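Local coordinates for protein bifunctional endo-1,4-beta-xylanase A (Neocallimastix patriciarum, PDB 2VG9) that hydrolyses internal beta-1,4-xylosidic bonds of xylan, as a family 11 endo-xylanase built on a beta-jelly-roll fold, at residues 79-85 with 203-209. Sequence-based numbering, arbitrary orientation.
Sequences ATYKQTA and SSGVADV
A classic beta bulge interrupts the antiparallel pairing of residues 79-85 with 203-209, two neighbouring strands in the smaller sheet of the GH11 jelly roll. Ahead of it the pairing is regular: K82 and V206 exchange two backbone hydrogen bonds, V206 N to K82 O at 2.9 Å, and T80 and D208 pair likewise. At the bulge T84 and A85 both face S204, whose O takes T84 N at 2.7 Å from above the carbonyl plane and A85 N only weakly, while S204 N returns a bond to A85 O. G205 fits closely against K82 O and Q83, where a side chain would clash. On the face of T80 and D208 the two side chains run side by side, T80 OG1 3.6 Å from D208 CB, and a water bridges T80 OG1 and D208 O. On the face of Y81 and Q83, CG of Q83 stands anti to the backbone N (chi1 -172°), and the extended chain passes S204 O, 3.3 Å from CG; its OE1 touches S203 CB at 3.4 Å and is hydrogen-bonded to S91 OG. An alanine in place of Q83 would probably open a gap beside S203 CB and leave S91 OG without this partner and D120 without its weak amide bond. Strand 40-45 flanks 203-209 on its other edge, V206 touching E43, while Y81 and Q83 pack on strand 117-119 and A207 and V209 meet strand 190-200 of the larger sheet.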
# COMPACT_ATOMS: atom_id res chain seq x y z
N ALA A 79 -7.11 -10.17 -7.88
CA ALA A 79 -8.19 -9.24 -7.52
C ALA A 79 -9.02 -8.82 -8.75
O ALA A 79 -8.54 -8.88 -9.88
CB ALA A 79 -7.62 -7.98 -6.85
N THR A 80 -10.25 -8.40 -8.50
CA THR A 80 -10.98 -7.52 -9.41
C THR A 80 -11.02 -6.17 -8.69
O THR A 80 -11.09 -6.11 -7.47
CB THR A 80 -12.42 -8.02 -9.74
OG1 THR A 80 -13.11 -8.26 -8.53
CG2 THR A 80 -12.37 -9.34 -10.51
N TYR A 81 -10.86 -5.10 -9.45
CA TYR A 81 -10.73 -3.77 -8.89
C TYR A 81 -11.32 -2.81 -9.92
O TYR A 81 -10.99 -2.89 -11.10
CB TYR A 81 -9.26 -3.48 -8.58
CG TYR A 81 -8.85 -2.04 -8.58
CD1 TYR A 81 -9.40 -1.12 -7.68
CD2 TYR A 81 -7.86 -1.60 -9.44
CE1 TYR A 81 -8.98 0.22 -7.67
CE2 TYR A 81 -7.43 -0.27 -9.44
CZ TYR A 81 -8.00 0.63 -8.58
OH TYR A 81 -7.56 1.92 -8.61
N LYS A 82 -12.21 -1.94 -9.46
CA LYS A 82 -12.98 -1.08 -10.32
C LYS A 82 -13.24 0.23 -9.55
O LYS A 82 -13.57 0.19 -8.36
CB LYS A 82 -14.31 -1.79 -10.64
CG LYS A 82 -15.25 -1.10 -11.63
CD LYS A 82 -16.36 -2.08 -12.13
CE LYS A 82 -15.80 -3.16 -13.15
NZ LYS A 82 -16.88 -4.07 -13.84
N GLN A 83 -13.09 1.37 -10.22
CA GLN A 83 -13.56 2.63 -9.71
C GLN A 83 -14.91 2.96 -10.37
O GLN A 83 -15.05 2.94 -11.61
CB GLN A 83 -12.52 3.73 -9.94
CG GLN A 83 -12.84 5.02 -9.27
CD GLN A 83 -11.73 6.00 -9.37
OE1 GLN A 83 -10.79 5.99 -8.56
NE2 GLN A 83 -11.81 6.88 -10.36
N THR A 84 -15.93 3.25 -9.57
CA THR A 84 -17.26 3.43 -10.15
C THR A 84 -17.79 4.88 -10.15
O THR A 84 -18.78 5.21 -10.87
CB THR A 84 -18.27 2.50 -9.48
OG1 THR A 84 -18.32 2.82 -8.10
CG2 THR A 84 -17.87 1.07 -9.65
N ALA A 85 -17.16 5.73 -9.35
CA ALA A 85 -17.44 7.16 -9.35
C ALA A 85 -16.15 7.93 -9.11
O ALA A 85 -15.24 7.45 -8.45
CB ALA A 85 -18.50 7.54 -8.28
N SER A 203 -13.43 9.33 -4.64
CA SER A 203 -13.90 8.28 -5.54
C SER A 203 -14.75 7.26 -4.81
O SER A 203 -14.82 7.26 -3.57
CB SER A 203 -12.71 7.55 -6.22
OG SER A 203 -11.93 6.86 -5.25
N SER A 204 -15.37 6.38 -5.60
CA SER A 204 -16.06 5.19 -5.11
C SER A 204 -15.59 4.00 -5.92
O SER A 204 -15.22 4.16 -7.09
CB SER A 204 -17.57 5.38 -5.26
OG SER A 204 -17.96 6.53 -4.51
N GLY A 205 -15.56 2.81 -5.32
CA GLY A 205 -15.27 1.61 -6.08
C GLY A 205 -15.32 0.34 -5.27
O GLY A 205 -15.88 0.32 -4.16
N VAL A 206 -14.72 -0.71 -5.81
CA VAL A 206 -14.65 -2.04 -5.18
C VAL A 206 -13.30 -2.70 -5.51
O VAL A 206 -12.72 -2.47 -6.56
CB VAL A 206 -15.79 -3.04 -5.65
CG1 VAL A 206 -17.17 -2.58 -5.18
CG2 VAL A 206 -15.81 -3.18 -7.19
N ALA A 207 -12.81 -3.52 -4.58
CA ALA A 207 -11.62 -4.32 -4.80
C ALA A 207 -11.95 -5.63 -4.14
O ALA A 207 -12.17 -5.67 -2.92
CB ALA A 207 -10.39 -3.69 -4.12
N ASP A 208 -11.97 -6.70 -4.92
CA ASP A 208 -12.23 -7.99 -4.37
C ASP A 208 -10.96 -8.81 -4.51
O ASP A 208 -10.67 -9.31 -5.58
CB ASP A 208 -13.47 -8.62 -5.01
CG ASP A 208 -13.80 -9.99 -4.44
OD1 ASP A 208 -13.26 -10.39 -3.37
OD2 ASP A 208 -14.58 -10.68 -5.09
N VAL A 209 -10.20 -8.91 -3.40
CA VAL A 209 -8.92 -9.66 -3.37
C VAL A 209 -9.12 -11.14 -2.99
O VAL A 209 -9.25 -11.49 -1.81
CB VAL A 209 -7.86 -8.93 -2.46
CG1 VAL A 209 -6.48 -9.64 -2.47
CG2 VAL A 209 -7.71 -7.46 -2.90
O HOH W 1 -11.83 -11.00 -7.49